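Local coordinates for tyrosine specific protein phosphatase, putative (Trypanosoma brucei, PDB 3M4U), which dephosphorylates phosphotyrosine in proteins, among them the nucleolar protein NOPP44/46, and acts as a life cycle switch of the parasite, at residues L83-L86 with H90-V93; E133-E138 with V189-Y194; V195-P198 with V202-S205; S208-L213 with L288-V293; S261-M266 with E278-I283. One frame throughout, in Å; residues are numbered along the deposited sequence.

Interaction 1: residues L83-L86 with H90-V93; sequences LIDL and HTFV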
# COMPACT_ATOMS: atom_id res chain seq x y z
N LEU A 83 -7.01 -7.88 2.83
CA LEU A 83 -7.53 -7.84 1.48
C LEU A 83 -8.38 -6.59 1.34
O LEU A 83 -9.27 -6.34 2.15
CB LEU A 83 -8.41 -9.05 1.20
CG LEU A 83 -8.81 -9.15 -0.27
CD1 LEU A 83 -7.58 -9.46 -1.13
CD2 LEU A 83 -9.90 -10.20 -0.48
N ILE A 84 -8.08 -5.79 0.32
CA ILE A 84 -8.86 -4.60 0.02
C ILE A 84 -9.53 -4.75 -1.34
O ILE A 84 -8.95 -4.46 -2.39
CB ILE A 84 -7.98 -3.33 0.01
CG1 ILE A 84 -7.12 -3.24 1.27
CG2 ILE A 84 -8.85 -2.09 -0.15
CD1 ILE A 84 -7.87 -3.44 2.54
N ASP A 85 -10.78 -5.19 -1.31
CA ASP A 85 -11.55 -5.41 -2.52
C ASP A 85 -12.65 -4.35 -2.58
O ASP A 85 -13.52 -4.32 -1.72
CB ASP A 85 -12.17 -6.81 -2.47
CG ASP A 85 -12.95 -7.15 -3.72
OD1 ASP A 85 -12.92 -6.36 -4.68
OD2 ASP A 85 -13.59 -8.23 -3.74
N LEU A 86 -12.58 -3.47 -3.58
CA LEU A 86 -13.54 -2.38 -3.72
C LEU A 86 -14.25 -2.50 -5.06
O LEU A 86 -14.60 -1.51 -5.71
CB LEU A 86 -12.83 -1.02 -3.59
CG LEU A 86 -11.97 -0.74 -2.34
CD1 LEU A 86 -10.96 0.38 -2.61
CD2 LEU A 86 -12.79 -0.43 -1.11
N HIS A 90 -8.89 -4.44 -10.20
CA HIS A 90 -7.90 -5.00 -9.29
C HIS A 90 -8.39 -5.07 -7.84
O HIS A 90 -9.16 -4.21 -7.38
CB HIS A 90 -6.62 -4.19 -9.34
CG HIS A 90 -6.00 -4.12 -10.70
ND1 HIS A 90 -5.47 -5.22 -11.33
CD2 HIS A 90 -5.81 -3.07 -11.54
CE1 HIS A 90 -4.99 -4.86 -12.51
NE2 HIS A 90 -5.18 -3.57 -12.65
N THR A 91 -7.93 -6.09 -7.13
CA THR A 91 -8.04 -6.13 -5.68
C THR A 91 -6.63 -5.95 -5.10
O THR A 91 -5.64 -6.14 -5.81
CB THR A 91 -8.71 -7.44 -5.16
OG1 THR A 91 -7.87 -8.57 -5.43
CG2 THR A 91 -10.05 -7.66 -5.85
N PHE A 92 -6.53 -5.57 -3.83
CA PHE A 92 -5.25 -5.22 -3.24
C PHE A 92 -5.01 -5.90 -1.92
O PHE A 92 -5.96 -6.25 -1.21
CB PHE A 92 -5.14 -3.70 -3.05
CG PHE A 92 -5.18 -2.93 -4.35
CD1 PHE A 92 -4.01 -2.66 -5.05
CD2 PHE A 92 -6.37 -2.50 -4.87
CE1 PHE A 92 -4.04 -1.96 -6.25
CE2 PHE A 92 -6.42 -1.80 -6.08
CZ PHE A 92 -5.25 -1.53 -6.76
N VAL A 93 -3.74 -6.11 -1.60
CA VAL A 93 -3.34 -6.47 -0.25
C VAL A 93 -2.56 -5.32 0.35
O VAL A 93 -1.55 -4.87 -0.21
CB VAL A 93 -2.49 -7.75 -0.22
CG1 VAL A 93 -2.11 -8.09 1.21
CG2 VAL A 93 -3.23 -8.90 -0.87

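Interaction 2: residues E133-E138 with V189-Y194; sequences ERYWPE and VLQVQY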
# COMPACT_ATOMS: atom_id res chain seq x y z
N GLU A 133 12.48 -3.78 6.05
CA GLU A 133 13.55 -4.77 6.01
C GLU A 133 13.74 -5.17 4.57
O GLU A 133 12.80 -5.60 3.90
CB GLU A 133 13.18 -5.98 6.87
CG GLU A 133 14.25 -7.07 6.95
CD GLU A 133 15.48 -6.66 7.77
OE1 GLU A 133 15.40 -5.72 8.60
OE2 GLU A 133 16.55 -7.29 7.59
N ARG A 134 14.97 -5.05 4.08
CA ARG A 134 15.27 -5.38 2.69
C ARG A 134 15.08 -6.88 2.41
O ARG A 134 15.55 -7.74 3.17
CB ARG A 134 16.68 -4.93 2.37
CG ARG A 134 17.07 -5.07 0.93
CD ARG A 134 18.56 -4.85 0.77
NE ARG A 134 19.13 -6.11 0.32
CZ ARG A 134 20.28 -6.61 0.72
NH1 ARG A 134 21.04 -5.95 1.59
NH2 ARG A 134 20.67 -7.77 0.25
N TYR A 135 14.36 -7.19 1.34
CA TYR A 135 14.09 -8.58 0.98
C TYR A 135 14.44 -8.81 -0.47
O TYR A 135 13.94 -9.74 -1.09
CB TYR A 135 12.61 -8.94 1.20
CG TYR A 135 11.60 -7.95 0.61
CD1 TYR A 135 11.10 -8.12 -0.69
CD2 TYR A 135 11.14 -6.86 1.35
CE1 TYR A 135 10.18 -7.24 -1.22
CE2 TYR A 135 10.22 -5.96 0.82
CZ TYR A 135 9.74 -6.15 -0.47
OH TYR A 135 8.83 -5.26 -0.99
N TRP A 136 15.28 -7.96 -1.03
CA TRP A 136 15.75 -8.17 -2.39
C TRP A 136 17.27 -8.15 -2.42
O TRP A 136 17.91 -7.45 -1.63
CB TRP A 136 15.21 -7.08 -3.30
CG TRP A 136 15.60 -5.72 -2.85
CD1 TRP A 136 16.74 -5.06 -3.16
CD2 TRP A 136 14.86 -4.86 -1.97
NE1 TRP A 136 16.76 -3.83 -2.54
CE2 TRP A 136 15.61 -3.68 -1.81
CE3 TRP A 136 13.63 -4.98 -1.32
CZ2 TRP A 136 15.18 -2.62 -1.01
CZ3 TRP A 136 13.20 -3.93 -0.51
CH2 TRP A 136 13.97 -2.76 -0.38
N PRO A 137 17.87 -8.91 -3.34
CA PRO A 137 19.33 -8.80 -3.46
C PRO A 137 19.76 -7.37 -3.85
O PRO A 137 19.08 -6.70 -4.63
CB PRO A 137 19.67 -9.80 -4.57
CG PRO A 137 18.48 -10.73 -4.64
CD PRO A 137 17.29 -9.90 -4.28
N GLU A 138 20.87 -6.91 -3.28
CA GLU A 138 21.44 -5.61 -3.65
C GLU A 138 22.73 -5.83 -4.42
O GLU A 138 23.12 -6.96 -4.69
CB GLU A 138 21.69 -4.75 -2.41
N VAL A 189 8.09 -12.20 -9.52
CA VAL A 189 7.26 -11.13 -9.01
C VAL A 189 8.03 -9.85 -9.19
O VAL A 189 9.24 -9.81 -8.98
CB VAL A 189 6.86 -11.38 -7.51
CG1 VAL A 189 8.08 -11.65 -6.66
CG2 VAL A 189 6.04 -10.20 -6.95
N LEU A 190 7.33 -8.81 -9.62
CA LEU A 190 7.94 -7.51 -9.83
C LEU A 190 7.66 -6.58 -8.65
O LEU A 190 6.50 -6.28 -8.37
CB LEU A 190 7.40 -6.88 -11.12
CG LEU A 190 7.81 -5.42 -11.30
CD1 LEU A 190 9.29 -5.32 -11.61
CD2 LEU A 190 6.99 -4.76 -12.40
N GLN A 191 8.70 -6.14 -7.95
CA GLN A 191 8.45 -5.10 -6.96
C GLN A 191 8.78 -3.74 -7.54
O GLN A 191 9.76 -3.57 -8.27
CB GLN A 191 9.19 -5.32 -5.63
CG GLN A 191 10.58 -4.75 -5.61
CD GLN A 191 10.95 -3.96 -4.35
OE1 GLN A 191 10.20 -3.87 -3.38
NE2 GLN A 191 12.15 -3.40 -4.37
N VAL A 192 7.95 -2.77 -7.19
CA VAL A 192 8.20 -1.39 -7.53
C VAL A 192 8.30 -0.57 -6.23
O VAL A 192 7.34 -0.53 -5.45
CB VAL A 192 7.08 -0.85 -8.46
CG1 VAL A 192 7.25 0.63 -8.74
CG2 VAL A 192 7.07 -1.64 -9.77
N GLN A 193 9.46 0.05 -5.99
CA GLN A 193 9.66 0.83 -4.79
C GLN A 193 9.76 2.30 -5.09
O GLN A 193 10.56 2.73 -5.95
CB GLN A 193 10.92 0.38 -4.04
CG GLN A 193 11.10 1.03 -2.67
CD GLN A 193 12.53 0.94 -2.16
OE1 GLN A 193 13.41 0.42 -2.85
NE2 GLN A 193 12.76 1.44 -0.94
N TYR A 194 8.94 3.08 -4.38
CA TYR A 194 8.97 4.53 -4.50
C TYR A 194 9.53 5.10 -3.22
O TYR A 194 9.01 4.80 -2.12
CB TYR A 194 7.56 5.07 -4.73
CG TYR A 194 7.48 6.59 -4.73
CD1 TYR A 194 8.44 7.36 -5.38
CD2 TYR A 194 6.43 7.24 -4.10
CE1 TYR A 194 8.38 8.74 -5.37
CE2 TYR A 194 6.33 8.63 -4.11
CZ TYR A 194 7.31 9.38 -4.75
OH TYR A 194 7.21 10.76 -4.74

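Interaction 3: residues V195-P198 with V202-S205; sequences VGWP and VPES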
# COMPACT_ATOMS: atom_id res chain seq x y z
N VAL A 195 10.59 5.90 -3.35
CA VAL A 195 11.32 6.42 -2.20
C VAL A 195 11.17 7.94 -1.99
O VAL A 195 11.85 8.54 -1.14
CB VAL A 195 12.82 6.03 -2.25
CG1 VAL A 195 12.97 4.52 -2.37
CG2 VAL A 195 13.53 6.72 -3.42
N GLY A 196 10.27 8.56 -2.75
CA GLY A 196 10.03 9.99 -2.60
C GLY A 196 8.77 10.25 -1.82
O GLY A 196 8.11 11.27 -2.00
N TRP A 197 8.43 9.32 -0.92
CA TRP A 197 7.21 9.43 -0.13
C TRP A 197 7.47 9.16 1.36
O TRP A 197 7.49 8.01 1.78
CB TRP A 197 6.14 8.47 -0.67
CG TRP A 197 4.72 8.82 -0.29
CD1 TRP A 197 4.32 9.71 0.67
CD2 TRP A 197 3.52 8.27 -0.85
NE1 TRP A 197 2.95 9.74 0.74
CE2 TRP A 197 2.43 8.87 -0.19
CE3 TRP A 197 3.27 7.33 -1.86
CZ2 TRP A 197 1.10 8.56 -0.50
CZ3 TRP A 197 1.95 7.02 -2.17
CH2 TRP A 197 0.88 7.63 -1.49
N PRO A 198 7.64 10.22 2.16
CA PRO A 198 7.99 10.12 3.58
C PRO A 198 6.81 9.64 4.40
O PRO A 198 5.66 10.02 4.14
CB PRO A 198 8.29 11.56 3.98
CG PRO A 198 8.22 12.37 2.73
CD PRO A 198 7.41 11.61 1.74
N VAL A 202 3.32 13.13 2.17
CA VAL A 202 2.72 13.11 0.84
C VAL A 202 3.80 12.93 -0.24
O VAL A 202 4.96 13.29 -0.02
CB VAL A 202 1.96 14.43 0.55
CG1 VAL A 202 0.64 14.49 1.32
CG2 VAL A 202 2.84 15.63 0.91
N PRO A 203 3.41 12.40 -1.41
CA PRO A 203 4.34 12.20 -2.52
C PRO A 203 5.08 13.48 -2.86
O PRO A 203 4.47 14.56 -2.83
CB PRO A 203 3.42 11.78 -3.67
CG PRO A 203 2.27 11.13 -3.00
CD PRO A 203 2.05 11.96 -1.76
N GLU A 204 6.37 13.36 -3.16
CA GLU A 204 7.24 14.50 -3.45
C GLU A 204 7.16 14.98 -4.90
O GLU A 204 7.84 15.95 -5.27
CB GLU A 204 8.69 14.18 -3.05
CG GLU A 204 8.92 14.26 -1.55
CD GLU A 204 10.25 13.66 -1.09
OE1 GLU A 204 10.51 13.67 0.14
OE2 GLU A 204 11.05 13.21 -1.95
N SER A 205 6.35 14.31 -5.71
CA SER A 205 6.12 14.73 -7.10
C SER A 205 4.87 14.06 -7.65
O SER A 205 4.67 12.84 -7.51
CB SER A 205 7.33 14.41 -7.98
OG SER A 205 7.11 13.27 -8.80

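Interaction 4: residues S208-L213 with L288-V293; sequences SFDELL and LGRLGV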
# COMPACT_ATOMS: atom_id res chain seq x y z
N SER A 208 5.59 11.08 -10.15
CA SER A 208 5.85 9.80 -9.49
C SER A 208 4.53 9.13 -9.10
O SER A 208 4.29 7.96 -9.43
CB SER A 208 6.73 9.99 -8.25
OG SER A 208 8.00 10.50 -8.60
N PHE A 209 3.66 9.88 -8.43
CA PHE A 209 2.39 9.35 -7.98
C PHE A 209 1.60 8.79 -9.15
O PHE A 209 1.03 7.70 -9.06
CB PHE A 209 1.58 10.43 -7.26
CG PHE A 209 0.46 9.88 -6.42
CD1 PHE A 209 0.70 8.88 -5.48
CD2 PHE A 209 -0.84 10.37 -6.57
CE1 PHE A 209 -0.34 8.37 -4.70
CE2 PHE A 209 -1.88 9.86 -5.79
CZ PHE A 209 -1.63 8.85 -4.85
N ASP A 210 1.60 9.54 -10.24
CA ASP A 210 0.89 9.15 -11.46
C ASP A 210 1.50 7.93 -12.11
O ASP A 210 0.79 7.07 -12.62
CB ASP A 210 0.88 10.30 -12.46
CG ASP A 210 -0.07 11.41 -12.06
OD1 ASP A 210 -0.85 11.22 -11.09
OD2 ASP A 210 -0.04 12.48 -12.72
N GLU A 211 2.82 7.84 -12.12
CA GLU A 211 3.45 6.65 -12.65
C GLU A 211 2.99 5.43 -11.86
O GLU A 211 2.63 4.39 -12.43
CB GLU A 211 4.98 6.78 -12.66
CG GLU A 211 5.72 5.53 -13.15
CD GLU A 211 5.45 5.18 -14.61
OE1 GLU A 211 4.65 5.90 -15.27
OE2 GLU A 211 6.03 4.20 -15.10
N LEU A 212 2.95 5.55 -10.53
CA LEU A 212 2.54 4.42 -9.71
C LEU A 212 1.14 3.98 -10.07
O LEU A 212 0.88 2.79 -10.29
CB LEU A 212 2.61 4.75 -8.21
CG LEU A 212 4.00 5.01 -7.66
CD1 LEU A 212 3.92 5.51 -6.21
CD2 LEU A 212 4.87 3.74 -7.78
N LEU A 213 0.23 4.94 -10.14
CA LEU A 213 -1.16 4.64 -10.46
C LEU A 213 -1.22 3.97 -11.81
O LEU A 213 -2.00 3.05 -12.01
CB LEU A 213 -1.98 5.92 -10.47
CG LEU A 213 -2.18 6.47 -9.06
CD1 LEU A 213 -2.53 7.96 -9.05
CD2 LEU A 213 -3.24 5.63 -8.30
N LEU A 288 -9.60 15.94 -8.53
CA LEU A 288 -9.74 17.29 -9.07
C LEU A 288 -8.80 17.48 -10.26
O LEU A 288 -9.18 18.03 -11.29
CB LEU A 288 -9.45 18.34 -8.00
CG LEU A 288 -10.34 18.33 -6.75
CD1 LEU A 288 -9.78 19.21 -5.65
CD2 LEU A 288 -11.80 18.71 -7.06
N GLY A 289 -7.56 17.02 -10.10
CA GLY A 289 -6.56 17.16 -11.14
C GLY A 289 -6.94 16.50 -12.45
O GLY A 289 -6.69 17.05 -13.52
N ARG A 290 -7.54 15.31 -12.36
CA ARG A 290 -7.93 14.57 -13.57
C ARG A 290 -9.14 15.18 -14.24
O ARG A 290 -9.44 14.88 -15.38
CB ARG A 290 -8.21 13.10 -13.26
CG ARG A 290 -7.01 12.35 -12.73
CD ARG A 290 -5.83 12.32 -13.71
NE ARG A 290 -4.86 11.32 -13.28
CZ ARG A 290 -3.78 10.94 -13.97
NH1 ARG A 290 -3.51 11.48 -15.15
NH2 ARG A 290 -2.98 10.01 -13.46
N LEU A 291 -9.85 16.03 -13.50
CA LEU A 291 -11.00 16.74 -14.04
C LEU A 291 -10.57 18.11 -14.55
O LEU A 291 -11.41 18.97 -14.80
CB LEU A 291 -12.06 16.92 -12.95
CG LEU A 291 -12.71 15.67 -12.38
CD1 LEU A 291 -13.64 16.04 -11.24
CD2 LEU A 291 -13.45 14.92 -13.48
N GLY A 292 -9.27 18.32 -14.67
CA GLY A 292 -8.73 19.59 -15.13
C GLY A 292 -8.95 20.77 -14.20
O GLY A 292 -8.99 21.91 -14.66
N VAL A 293 -9.12 20.52 -12.91
CA VAL A 293 -9.19 21.60 -11.92
C VAL A 293 -7.79 22.04 -11.49
O VAL A 293 -6.88 21.21 -11.40
CB VAL A 293 -9.98 21.16 -10.68
CG1 VAL A 293 -9.78 22.15 -9.52
CG2 VAL A 293 -11.46 21.02 -11.02

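Interaction 5: residues S261-M266 with E278-I283; sequences SIVAAM and EQYAVI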
# COMPACT_ATOMS: atom_id res chain seq x y z
N SER A 261 -16.39 7.88 0.54
CA SER A 261 -16.83 6.50 0.72
C SER A 261 -15.68 5.53 0.49
O SER A 261 -15.54 4.55 1.21
CB SER A 261 -17.98 6.18 -0.23
OG SER A 261 -19.10 6.97 0.10
N ILE A 262 -14.88 5.82 -0.54
CA ILE A 262 -13.74 5.00 -0.85
C ILE A 262 -12.86 4.90 0.38
O ILE A 262 -12.41 3.81 0.75
CB ILE A 262 -12.93 5.58 -2.01
CG1 ILE A 262 -13.66 5.34 -3.32
CG2 ILE A 262 -11.54 4.95 -2.05
CD1 ILE A 262 -13.05 6.07 -4.49
N VAL A 263 -12.64 6.03 1.04
CA VAL A 263 -11.78 6.01 2.20
C VAL A 263 -12.47 5.29 3.37
O VAL A 263 -11.84 4.51 4.09
CB VAL A 263 -11.30 7.41 2.60
CG1 VAL A 263 -10.57 7.34 3.92
CG2 VAL A 263 -10.39 7.98 1.54
N ALA A 264 -13.77 5.54 3.54
CA ALA A 264 -14.57 4.89 4.58
C ALA A 264 -14.55 3.37 4.43
O ALA A 264 -14.43 2.64 5.41
CB ALA A 264 -16.01 5.40 4.54
N ALA A 265 -14.67 2.91 3.19
CA ALA A 265 -14.66 1.48 2.91
C ALA A 265 -13.29 0.91 3.21
O ALA A 265 -13.18 -0.19 3.75
CB ALA A 265 -15.04 1.22 1.47
N MET A 266 -12.24 1.68 2.89
CA MET A 266 -10.88 1.23 3.20
C MET A 266 -10.64 1.11 4.70
O MET A 266 -10.09 0.11 5.17
CB MET A 266 -9.81 2.13 2.54
CG MET A 266 -9.56 1.81 1.07
SD MET A 266 -8.14 2.68 0.38
CE MET A 266 -8.45 4.37 0.92
N GLU A 278 -3.56 15.56 5.24
CA GLU A 278 -2.75 15.80 4.05
C GLU A 278 -2.79 14.65 3.04
O GLU A 278 -2.81 14.87 1.83
CB GLU A 278 -1.30 16.11 4.46
CG GLU A 278 -1.14 17.46 5.16
CD GLU A 278 -1.48 17.43 6.67
OE1 GLU A 278 -1.75 16.36 7.25
OE2 GLU A 278 -1.47 18.53 7.28
N GLN A 279 -2.81 13.43 3.54
CA GLN A 279 -2.86 12.28 2.65
C GLN A 279 -4.24 12.18 2.03
O GLN A 279 -4.37 11.91 0.84
CB GLN A 279 -2.47 11.00 3.41
CG GLN A 279 -1.02 11.02 3.87
CD GLN A 279 -0.62 9.81 4.69
OE1 GLN A 279 -1.46 9.16 5.33
NE2 GLN A 279 0.67 9.51 4.71
N TYR A 280 -5.26 12.40 2.85
CA TYR A 280 -6.64 12.43 2.40
C TYR A 280 -6.75 13.43 1.27
O TYR A 280 -7.39 13.16 0.26
CB TYR A 280 -7.55 12.85 3.56
CG TYR A 280 -9.05 12.74 3.28
CD1 TYR A 280 -9.60 11.56 2.80
CD2 TYR A 280 -9.91 13.82 3.53
CE1 TYR A 280 -10.95 11.44 2.55
CE2 TYR A 280 -11.28 13.71 3.29
CZ TYR A 280 -11.79 12.52 2.80
OH TYR A 280 -13.14 12.38 2.55
N ALA A 281 -6.11 14.58 1.45
CA ALA A 281 -6.13 15.64 0.45
C ALA A 281 -5.55 15.19 -0.90
O ALA A 281 -6.10 15.52 -1.96
CB ALA A 281 -5.38 16.84 0.97
N VAL A 282 -4.46 14.44 -0.86
CA VAL A 282 -3.85 13.91 -2.08
C VAL A 282 -4.89 13.19 -2.96
O VAL A 282 -4.95 13.41 -4.17
CB VAL A 282 -2.67 12.97 -1.73
CG1 VAL A 282 -2.30 12.05 -2.90
CG2 VAL A 282 -1.47 13.79 -1.30
N ILE A 283 -5.72 12.36 -2.34
CA ILE A 283 -6.75 11.64 -3.08
C ILE A 283 -7.73 12.59 -3.78
O ILE A 283 -8.06 12.39 -4.96
CB ILE A 283 -7.53 10.64 -2.17
CG1 ILE A 283 -6.54 9.77 -1.40
CG2 ILE A 283 -8.44 9.75 -3.00
CD1 ILE A 283 -7.21 8.87 -0.40

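Interaction 1: residues L83-L86 with H90-V93
Ile84 and Phe92 exchange both of their backbone bonds, which defines them as a hydrogen-bonded antiparallel pair. Ile84 N gives its hydrogen to Phe92 O at 2.7 Å, almost straight at 174°. The return bond, from Phe92 N to Ile84 O, is 3.0 Å and more bent, at 152°. Phe92 O also receives a weaker CA-H...O approach from Leu83 CA at 3.5 Å. Next along, Leu83 and Val93 form a non-hydrogen-bonded pair, so their backbone polar groups turn outward, Leu83 to Thr60 and Val93 to Ile225 and Val227. Asp85 does not use its carboxylate across the contact: OD1 accepts from Asp87 N in the turn. Across the contact OD1 meets only a methyl, Thr91 CG2, at 3.4 Å. With OG1 of Thr91 set between the backbone N and the carbonyl carbon (chi1 66°), CG2 is the branch turned to the aspartate. Ile84 CB and Phe92 CB sit 4.2 Å apart on the face where Phe92 meets Tyr243 edge-to-face. The chemistry thus implies a hairpin joined across its strands by main-chain bonds, with the aspartate spent on its own turn.

Interaction 2: residues E133-E138 with V189-Y194
Trp136 turns its indole toward the amide of Gln191, whose plane lies 34° from that of the ring; Gln191 CD is 4.2 Å from Trp136 CE3. On the opposite face Arg134 CG sits 3.4 Å above the ring plane, over its centre, so the indole is sandwiched. Further along the ring, Gln193 OE1 comes within 4.0 Å of Trp136 CZ2, but its hydrogen bond goes to Arg175 NH2, and Arg175 makes a cation-pi contact with the same indole. Tyr135 reaches in obliquely; its OH approaches the end of Gln191 and is hydrogen-bonded to His228 NE2. With CG of Trp136 between N and the carbonyl carbon (chi1 58°), the indole projects at the strand while the backbone stays distant: Trp136 CA and Gln191 CA are 9.1 Å apart. This buried core contrasts with the outer side, where Glu133 and Glu138 are partly exposed and Glu138 is modelled only to CB. There Arg134 NE holds Trp136 O at 2.7 Å and 172°, and its NH2 pairs with Glu141. Tyr135, Trp136 and Pro137 match the conserved Tyr-Trp-Pro motif of classical tyrosine phosphatases. The loop lies over strand 187-194, with Tyr135 and Trp136 also touching strand 117-120 and Trp136 reaching strand 172-180.

Interaction 3: residues V195-P198 with V202-S205
The backbone N of Glu204 is gripped by two oxygens, Gly196 O across the loop and the hydroxyl of Tyr194. The bond to Gly196 O is 3.0 Å long and bent at the hydrogen (136°), although the donor approaches almost in line with the carbonyl bond. The glutamate side chain then wraps the same carbonyl: Glu204 CG lies 3.1 Å from Gly196 O, and OE2 reaches 3.4 Å from Gly196 CA. Being extended beyond CG, the chain carries OE1 on to Pro198 CG at 3.7 Å.

The apolar half is a proline on a tryptophan. Pro203 CG stands 3.7 Å from the centroid of the six-membered ring of Trp197, only 13° off the ring normal, which is the geometry of a CH-pi contact. The two side chains run side by side in the same direction, and Pro203 CD is 3.5 Å from Trp197 CE2. At the pyrrole end Trp197 NE1 passes 3.4 Å from Val202 CA while giving its hydrogen to Gly201 O, which fixes how the indole is turned. Pro198 CD rests 3.5 Å from Val202 O.

These two limbs belong to the WPD loop of the tyrosine phosphatases, which in the family carries the general acid. Trp197 O accepts from Arg235 NH2, the arginine of the phosphate-binding signature. The loop runs from strand 187-194 into helix 206-217, where Ser205 takes the N-cap position; Phe209 of that helix meets Trp197 at about 90°, and Val282 of helix 277-290 packs on Val202 and Pro203.

Interaction 4: residues S208-L213 with L288-V293
The salt bridge between Asp210 and Arg290 is made through a face rather than an edge. Asp210 OD1 is 3.4 Å from Arg290 NH2, yet it lies well out of the guanidinium plane, and no N-H points at it. Asp210 OD2 also sits over that face, and the carboxylate and guanidinium planes differ by just 24°, so the two flat groups lie nearly parallel but offset, the carboxylate over the NH2 end of the guanidinium. Attraction of charge, without the direction of a hydrogen bond, is what the geometry supports. The side chains come from opposite directions, and Asp210 CA and Arg290 CA are 10.6 Å apart. A bend at chi2 of Arg290 (-60°) precedes the straighter outer part that carries the guanidinium across. The pair lies at the surface, where solvent would be expected to weaken it. Arg290 lies within a Schellman motif: Val293 N bonds to Leu288 O at 3.0 Å and Gly292 N to Gly289 O at 3.1 Å, with Gly292 at positive phi (66°). Helix 206-217 and the C-terminal end of helix 277-290 are thus bridged over helix 234-250, whose Leu246 touches Arg290; deeper in, Phe209 packs on Leu239, Val282 and Thr286.

Interaction 5: residues S261-M266 with E278-I283
Val263 carries its side of the contact against Tyr280 and Ile283. Its CB already lies 4.0 Å from Tyr280 CE1. From there CG2, set anti to the carbonyl carbon (chi1 172°), continues into the angle between the two partners: it is 3.6 Å from Tyr280 CE1 and 3.9 Å from Tyr280 CD1. The methyl lies in the plane of the phenol ring, at its edge, so this is not a CH-pi approach over a face. The same CG2 is 3.8 Å from Ile283 CD1, the far end of a side chain that follows Tyr280 by one helical turn. Both helices are part of the helical side of the phosphatase fold, and the connection between them, with Gln275, probably corresponds to the Q-loop of classical tyrosine phosphatases; from the start of helix 277-290 Gln279 OE1 accepts from Gln275 N, while its NE2 gives to Gly201 O of the WPD loop. The Tyr280 ring, swung toward helix 258-269 with CG anti to N (chi1 -172°), has its hydroxyl bound to Glu24 OE1 and its ring edge-to-face with Tyr284. Leu28 of helix 14-31 touches both Val263 and Tyr280.

In the fold
Following the chain, interaction 1 closes a tight hairpin of strands 81-84 and 92-95. Interaction 2 then closes a loop of some fifty residues, laying 133-138 on strand 187-194 of the same sheet. Directly after that strand, interaction 3 folds the WPD loop on itself, so these three are in series. Interaction 4 spans from helix 206-217 to the end of helix 277-290, and interaction 5 nests inside it. Contacts join most of them: Leu86 and Ile84 pack on Ala265 and Met266, linking interactions 1 and 5; Tyr194 reaches Ser208 and Leu212, from 2 to 4; and Phe209 and Val282 connect interactions 3, 4 and 5, bringing sheet, loop and helices together.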